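Local coordinates for putative esterase (Uncultured bacterium, PDB 7C4D), which is an esterase of the alpha/beta hydrolase fold, probably hydrolysing carboxylic esters through a serine nucleophile, at residues 101-106 and 238-243; 218-223 and 264-269; 231-236 and 243-248. All coordinates share one frame; numbering follows the deposited sequence. Where two conformers were deposited one is given.

Overall arrangement
All three contacts are apolar packing, with no hydrogen bond or salt bridge between their segments. Contacts 1 and 2 are buried; contact 3 is partly buried. Contacts 2 and 3 use neighbouring strands of one sheet, 217-222 and 244-248. Contacts 1 and 3 both draw on helix 232-239 and the turn after it; Ala243 packs across contact 3 alone. Phe219 of strand 217-222 touches Phe240 and Met103 of contact 1, while Leu218 and Leu220 serve contact 2 on the other sheet face. Contact 1 is a fully buried sulfur-ring pair. Contact 2 uses a lysine stem at a partly exposed helix position. Contact 3 is purely aliphatic, with isoleucine, leucine and alanine.

Contact 1. Residues 101-106 and 238-243; sequences TAMWFT and EIFPDA
Phe240 gives the most surface to this contact. The far rim of its ring reaches helix 97-108 between Met103 and Thr106. Both meet the ring at its edge, near its plane. Met103 SD lies 3.9 Å from Phe240 CE2. The sulfur sits 5.2 Å from the Phe240 ring centroid and 77° off the ring normal. This is a Met-aromatic contact of the edge type. Met103 CG adds to it, 4.0 Å from both Phe240 CE2 and CZ. The Met103 chain runs extended to the sulfur and then turns at chi3 (-80°).

In the alpha/beta hydrolase fold, helix 97-108 is the one that follows the probable nucleophile elbow. Phe240 comes just after helix 232-239, so the contact joins helix 97-108 to the turn that follows helix 232-239. Leu116 and Val118 of strand 113-119 touch Phe240 and Met103, respectively.

Thr106 presents its methyl, with CG2 4.2 Å from Phe240 CE1. Its hydroxyl is occupied: OG1 donates to Ala102 O at 2.8 Å, from above the carbonyl plane. The backbone N of Thr106 binds that same oxygen from the opposite face. Ile239 CG2 lies over one face of the Phe240 ring, offset toward the rim.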
# COMPACT_ATOMS: atom_id res chain seq x y z
N THR A 101 7.17 2.32 -1.15
CA THR A 101 7.22 3.78 -1.20
C THR A 101 7.77 4.31 0.12
O THR A 101 8.62 5.20 0.14
CB THR A 101 5.81 4.34 -1.49
OG1 THR A 101 5.36 3.86 -2.75
CG2 THR A 101 5.69 5.84 -1.47
N ALA A 102 7.31 3.72 1.23
CA ALA A 102 7.69 4.23 2.53
C ALA A 102 9.18 3.98 2.78
O ALA A 102 9.87 4.86 3.25
CB ALA A 102 6.80 3.61 3.60
N MET A 103 9.66 2.79 2.42
CA MET A 103 11.07 2.46 2.54
C MET A 103 11.94 3.38 1.66
O MET A 103 12.92 3.92 2.16
CB MET A 103 11.31 0.99 2.21
CG MET A 103 10.89 0.07 3.32
SD MET A 103 11.43 -1.61 3.00
CE MET A 103 10.19 -2.20 1.84
N TRP A 104 11.51 3.61 0.39
CA TRP A 104 12.18 4.56 -0.52
C TRP A 104 12.27 5.93 0.13
O TRP A 104 13.36 6.47 0.26
CB TRP A 104 11.46 4.66 -1.87
CG TRP A 104 12.03 3.78 -2.93
CD1 TRP A 104 11.86 2.43 -3.06
CD2 TRP A 104 12.88 4.18 -4.01
NE1 TRP A 104 12.54 1.97 -4.15
CE2 TRP A 104 13.18 3.02 -4.76
CE3 TRP A 104 13.41 5.41 -4.44
CZ2 TRP A 104 13.99 3.05 -5.90
CZ3 TRP A 104 14.21 5.44 -5.56
CH2 TRP A 104 14.50 4.28 -6.28
N PHE A 105 11.10 6.46 0.56
CA PHE A 105 11.03 7.77 1.19
C PHE A 105 11.92 7.88 2.44
O PHE A 105 12.53 8.92 2.65
CB PHE A 105 9.59 8.24 1.43
CG PHE A 105 9.52 9.50 2.26
CD1 PHE A 105 9.56 10.76 1.67
CD2 PHE A 105 9.44 9.43 3.65
CE1 PHE A 105 9.57 11.91 2.45
CE2 PHE A 105 9.41 10.58 4.43
CZ PHE A 105 9.48 11.81 3.83
N THR A 106 11.95 6.82 3.26
CA THR A 106 12.63 6.82 4.55
C THR A 106 14.15 6.83 4.36
O THR A 106 14.86 7.53 5.08
CB THR A 106 12.19 5.58 5.38
OG1 THR A 106 10.80 5.74 5.70
CG2 THR A 106 13.00 5.37 6.65
N GLU A 238 20.44 -5.39 6.40
CA GLU A 238 21.44 -4.56 5.74
C GLU A 238 20.94 -3.13 5.64
O GLU A 238 21.66 -2.19 5.97
CB GLU A 238 21.67 -5.15 4.35
CG GLU A 238 22.99 -4.79 3.71
CD GLU A 238 23.03 -5.25 2.26
OE1 GLU A 238 22.84 -6.45 2.02
OE2 GLU A 238 23.18 -4.39 1.37
N ILE A 239 19.68 -2.96 5.19
CA ILE A 239 19.13 -1.62 5.08
C ILE A 239 18.76 -1.06 6.47
O ILE A 239 19.03 0.11 6.78
CB ILE A 239 17.91 -1.65 4.14
CG1 ILE A 239 18.26 -2.21 2.75
CG2 ILE A 239 17.22 -0.31 4.07
CD1 ILE A 239 17.05 -2.50 1.90
N PHE A 240 18.09 -1.87 7.31
CA PHE A 240 17.61 -1.44 8.62
C PHE A 240 18.18 -2.36 9.70
O PHE A 240 17.56 -3.38 10.01
CB PHE A 240 16.08 -1.56 8.68
CG PHE A 240 15.33 -0.71 7.68
CD1 PHE A 240 15.19 0.65 7.87
CD2 PHE A 240 14.77 -1.28 6.55
CE1 PHE A 240 14.48 1.43 6.96
CE2 PHE A 240 14.09 -0.49 5.63
CZ PHE A 240 13.95 0.86 5.84
N PRO A 241 19.40 -2.09 10.24
CA PRO A 241 20.10 -3.04 11.11
C PRO A 241 19.35 -3.44 12.38
O PRO A 241 19.44 -4.57 12.81
CB PRO A 241 21.39 -2.29 11.45
CG PRO A 241 21.62 -1.43 10.23
CD PRO A 241 20.22 -0.91 9.94
N ASP A 242 18.56 -2.51 12.92
CA ASP A 242 17.84 -2.76 14.15
C ASP A 242 16.35 -3.05 13.88
O ASP A 242 15.53 -2.95 14.78
CB ASP A 242 18.10 -1.60 15.12
CG ASP A 242 17.61 -0.25 14.59
OD1 ASP A 242 17.67 -0.04 13.37
OD2 ASP A 242 17.17 0.58 15.41
N ALA A 243 16.00 -3.45 12.64
CA ALA A 243 14.63 -3.75 12.27
C ALA A 243 14.06 -4.87 13.13
O ALA A 243 14.76 -5.81 13.47
CB ALA A 243 14.57 -4.12 10.81

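Contact 2. Residues 218-223 and 264-269; sequences LFLKGE and IQKTLE
Leu220 and Lys266 make the main apolar contact between strand 217-222 and helix 260-270. Leu220 CD2 lies 3.7 Å from Lys266 CB and 4.1 Å from Lys266 CG. The methyl thus rests on the base of the lysine chain. The two side chains cross obliquely. Lys266 starts toward the strand, but its chain bends at chi2 (-48°). The rest of the chain then leads away from the strand. A residue that is partly exposed can therefore offer its CH2 stem to a buried leucine.

A second group of contacts sets methyls beside oxygen atoms. Leu218 CD2 approaches the backbone, 3.8 Å from Lys266 O. The leucine reaches there because its CG stands opposite the backbone N (chi1 170°). Leu220 CD1 comes only loosely near, 4.4 Å from Thr267 OG1. The Thr267 hydroxyl is engaged within its own helix, as it hydrogen bonds to Phe263 O.

Neighbouring strands add to the packing. Ile117 of strand 113-119 touches Leu218, Leu220 and Thr267. Val246 of strand 244-248 touches both leucines.

The short strand and helix segments run nearly antiparallel, at 169°, with their axes 10.5 Å apart. Leu218 and Leu220 point to the helix from alternate positions of the strand. Helix 260-270 also packs on helix 40-46. Past the leucines, Gly222 N bonds Asp120 OD1, and Asp120 probably belongs to a Ser-His-Asp triad with Ser96 and His253. A C-terminal helix laid against the parallel strands of a central sheet is the arrangement of the alpha/beta hydrolase fold.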
# COMPACT_ATOMS: atom_id res chain seq x y z
N LEU A 218 9.67 -1.67 11.70
CA LEU A 218 8.95 -2.90 12.03
C LEU A 218 8.43 -3.54 10.74
O LEU A 218 7.74 -2.87 9.97
CB LEU A 218 7.81 -2.57 13.01
CG LEU A 218 6.80 -3.71 13.29
CD1 LEU A 218 7.50 -4.91 13.91
CD2 LEU A 218 5.66 -3.24 14.20
N PHE A 219 8.82 -4.79 10.48
CA PHE A 219 8.27 -5.57 9.38
C PHE A 219 7.23 -6.53 9.97
O PHE A 219 7.55 -7.38 10.81
CB PHE A 219 9.39 -6.27 8.60
CG PHE A 219 10.25 -5.33 7.78
CD1 PHE A 219 11.13 -4.44 8.39
CD2 PHE A 219 10.10 -5.26 6.40
CE1 PHE A 219 11.90 -3.55 7.65
CE2 PHE A 219 10.84 -4.33 5.65
CZ PHE A 219 11.74 -3.49 6.27
N LEU A 220 5.98 -6.37 9.53
CA LEU A 220 4.92 -7.27 9.92
C LEU A 220 4.62 -8.22 8.76
O LEU A 220 4.19 -7.81 7.70
CB LEU A 220 3.68 -6.46 10.30
CG LEU A 220 3.70 -5.74 11.65
CD1 LEU A 220 2.53 -4.77 11.67
CD2 LEU A 220 3.54 -6.73 12.79
N LYS A 221 4.86 -9.51 9.00
CA LYS A 221 4.69 -10.59 8.05
C LYS A 221 3.37 -11.31 8.32
O LYS A 221 3.05 -11.60 9.47
CB LYS A 221 5.79 -11.61 8.31
CG LYS A 221 5.89 -12.68 7.24
CD LYS A 221 6.59 -13.94 7.66
CE LYS A 221 6.14 -15.13 6.84
NZ LYS A 221 6.62 -16.38 7.46
N GLY A 222 2.58 -11.58 7.28
CA GLY A 222 1.46 -12.50 7.43
C GLY A 222 1.96 -13.95 7.44
O GLY A 222 2.80 -14.33 6.62
N GLU A 223 1.49 -14.75 8.40
CA GLU A 223 1.92 -16.15 8.54
C GLU A 223 1.68 -16.92 7.24
O GLU A 223 2.56 -17.67 6.82
CB GLU A 223 1.16 -16.83 9.69
CG GLU A 223 1.67 -18.23 10.04
CD GLU A 223 0.68 -19.16 10.72
OE1 GLU A 223 -0.26 -18.68 11.40
OE2 GLU A 223 0.83 -20.39 10.58
N ILE A 264 -3.30 -3.73 15.22
CA ILE A 264 -3.29 -2.55 16.07
C ILE A 264 -2.38 -2.78 17.28
O ILE A 264 -1.65 -1.89 17.71
CB ILE A 264 -4.75 -2.21 16.42
CG1 ILE A 264 -5.42 -1.58 15.20
CG2 ILE A 264 -4.87 -1.28 17.63
CD1 ILE A 264 -6.90 -1.79 15.12
N GLN A 265 -2.42 -4.00 17.80
CA GLN A 265 -1.63 -4.39 18.95
C GLN A 265 -0.15 -4.19 18.65
O GLN A 265 0.52 -3.49 19.39
CB GLN A 265 -2.06 -5.80 19.36
CG GLN A 265 -1.02 -6.73 19.97
CD GLN A 265 -1.63 -8.11 20.10
OE1 GLN A 265 -2.81 -8.26 20.41
NE2 GLN A 265 -0.85 -9.14 19.81
N LYS A 266 0.34 -4.83 17.57
CA LYS A 266 1.75 -4.78 17.20
C LYS A 266 2.23 -3.36 16.85
O LYS A 266 3.35 -3.02 17.19
CB LYS A 266 2.01 -5.74 16.05
CG LYS A 266 1.71 -7.18 16.39
CD LYS A 266 2.30 -7.64 17.69
CE LYS A 266 2.21 -9.15 17.85
NZ LYS A 266 2.67 -9.56 19.20
N THR A 267 1.36 -2.58 16.20
CA THR A 267 1.58 -1.18 15.84
C THR A 267 1.71 -0.33 17.11
O THR A 267 2.64 0.47 17.22
CB THR A 267 0.43 -0.69 14.94
OG1 THR A 267 0.42 -1.44 13.72
CG2 THR A 267 0.39 0.81 14.67
N LEU A 268 0.80 -0.51 18.09
CA LEU A 268 0.82 0.34 19.29
C LEU A 268 1.94 -0.04 20.24
O LEU A 268 2.41 0.80 20.99
CB LEU A 268 -0.54 0.36 20.02
CG LEU A 268 -1.64 1.15 19.29
CD1 LEU A 268 -3.02 1.02 19.96
CD2 LEU A 268 -1.28 2.62 19.08
N GLU A 269 2.40 -1.30 20.19
CA GLU A 269 3.55 -1.69 21.00
C GLU A 269 4.87 -1.15 20.41
O GLU A 269 5.86 -1.02 21.14
CB GLU A 269 3.54 -3.20 21.20
CG GLU A 269 2.38 -3.70 22.07
CD GLU A 269 2.11 -5.21 22.06
OE1 GLU A 269 2.80 -5.96 21.32
OE2 GLU A 269 1.19 -5.64 22.77

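Contact 3. Residues 231-236 and 243-248; sequences KDIPLI and AKLVTI
Leu245 meets Ile233 and Ile236 of helix 232-239 and has the most surface buried here. Its side chain can be followed outward from strand 244-248. CB points to the helix. CG comes next and is the fork of the chain. Chi1 (-92°), about 30° from staggered, and chi2 (80°) together turn one methyl to each isoleucine. Leu245 CD1 lies 4.0 Å from Ile236 CG2. These two side chains reach toward each other tip to tip. Leu245 CD2 lies 3.7 Å from Ile233 CG1. There the side chains pass at a slant, and the leucine methyl lies beside a methylene of the isoleucine.

The two segments belong to a beta-alpha-beta unit of the alpha/beta hydrolase fold. Strand 217-222 leads into helix 232-239, which returns to strand 244-248, the outermost strand of the sheet at this end. Leu245 and Ala243 face the helix from alternate positions. Lys244, between them, points away.

Ile236 CG2 serves two partners. Besides Leu245 it meets Ala243 CB, also at 4.0 Å. With CG2 trans to the backbone N, this methyl is the branch that reaches the strand. Ile236 is buried and also packs on Phe219 of strand 217-222 and on Pro123. Ile233, one helical turn earlier, is partly exposed. Near the start of the helix, Asp232 OD2 accepts a hydrogen bond from Thr229 N. At the other end, Lys237 NZ bonds Ala243 O, just before the strand.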
# COMPACT_ATOMS: atom_id res chain seq x y z
N LYS A 231 15.05 -15.65 3.55
CA LYS A 231 16.10 -15.08 2.73
C LYS A 231 15.98 -13.56 2.62
O LYS A 231 16.94 -12.90 2.21
CB LYS A 231 16.17 -15.75 1.35
CG LYS A 231 14.84 -16.14 0.73
CD LYS A 231 14.37 -15.19 -0.35
CE LYS A 231 13.46 -15.87 -1.35
NZ LYS A 231 12.83 -14.90 -2.28
N ASP A 232 14.82 -13.01 3.01
CA ASP A 232 14.58 -11.58 3.03
C ASP A 232 15.27 -10.92 4.23
O ASP A 232 15.70 -9.76 4.13
CB ASP A 232 13.09 -11.25 2.95
CG ASP A 232 12.50 -11.65 1.61
OD1 ASP A 232 13.06 -11.22 0.58
OD2 ASP A 232 11.51 -12.38 1.61
N ILE A 233 15.41 -11.66 5.34
CA ILE A 233 16.00 -11.11 6.55
C ILE A 233 17.37 -10.48 6.29
O ILE A 233 17.63 -9.38 6.80
CB ILE A 233 15.96 -12.09 7.75
CG1 ILE A 233 14.58 -12.74 7.88
CG2 ILE A 233 16.35 -11.37 9.04
CD1 ILE A 233 14.54 -14.00 8.71
N PRO A 234 18.29 -11.09 5.51
CA PRO A 234 19.60 -10.48 5.26
C PRO A 234 19.57 -9.06 4.67
O PRO A 234 20.23 -8.16 5.17
CB PRO A 234 20.32 -11.48 4.32
CG PRO A 234 19.60 -12.80 4.50
CD PRO A 234 18.18 -12.43 4.89
N LEU A 235 18.80 -8.86 3.59
CA LEU A 235 18.68 -7.53 2.99
C LEU A 235 17.91 -6.55 3.88
O LEU A 235 18.34 -5.40 4.00
CB LEU A 235 18.09 -7.64 1.58
CG LEU A 235 17.73 -6.34 0.86
CD1 LEU A 235 18.94 -5.42 0.68
CD2 LEU A 235 17.12 -6.63 -0.50
N ILE A 236 16.79 -6.99 4.52
CA ILE A 236 16.09 -6.17 5.51
C ILE A 236 17.09 -5.60 6.52
O ILE A 236 17.12 -4.39 6.75
CB ILE A 236 14.93 -6.95 6.21
CG1 ILE A 236 13.79 -7.27 5.24
CG2 ILE A 236 14.43 -6.19 7.43
CD1 ILE A 236 12.71 -8.27 5.76
N ALA A 243 16.00 -3.45 12.64
CA ALA A 243 14.63 -3.75 12.27
C ALA A 243 14.06 -4.87 13.13
O ALA A 243 14.76 -5.81 13.47
CB ALA A 243 14.57 -4.12 10.81
N LYS A 244 12.75 -4.84 13.39
CA LYS A 244 12.14 -5.98 14.04
C LYS A 244 11.19 -6.62 13.05
O LYS A 244 10.59 -5.91 12.25
CB LYS A 244 11.46 -5.54 15.33
CG LYS A 244 12.41 -5.18 16.47
CD LYS A 244 11.83 -4.13 17.40
CE LYS A 244 12.47 -4.10 18.77
NZ LYS A 244 11.97 -5.22 19.61
N LEU A 245 11.11 -7.96 13.07
CA LEU A 245 10.22 -8.77 12.25
C LEU A 245 9.21 -9.48 13.15
O LEU A 245 9.59 -10.15 14.10
CB LEU A 245 11.04 -9.83 11.52
CG LEU A 245 11.52 -9.44 10.13
CD1 LEU A 245 12.75 -8.56 10.22
CD2 LEU A 245 11.82 -10.68 9.29
N VAL A 246 7.92 -9.37 12.82
CA VAL A 246 6.89 -9.94 13.64
C VAL A 246 5.89 -10.61 12.70
O VAL A 246 5.42 -9.98 11.75
CB VAL A 246 6.24 -8.86 14.53
CG1 VAL A 246 4.87 -9.26 15.06
CG2 VAL A 246 7.14 -8.41 15.68
N THR A 247 5.58 -11.88 12.98
CA THR A 247 4.60 -12.65 12.22
C THR A 247 3.25 -12.62 12.92
O THR A 247 3.14 -13.03 14.08
CB THR A 247 5.13 -14.08 12.01
OG1 THR A 247 6.32 -13.96 11.22
CG2 THR A 247 4.14 -15.00 11.34
N ILE A 248 2.22 -12.09 12.23
CA ILE A 248 0.85 -12.14 12.73
C ILE A 248 0.28 -13.51 12.37
O ILE A 248 0.12 -13.78 11.17
CB ILE A 248 0.00 -11.02 12.09
CG1 ILE A 248 0.54 -9.63 12.42
CG2 ILE A 248 -1.47 -11.18 12.44
CD1 ILE A 248 -0.30 -8.49 11.87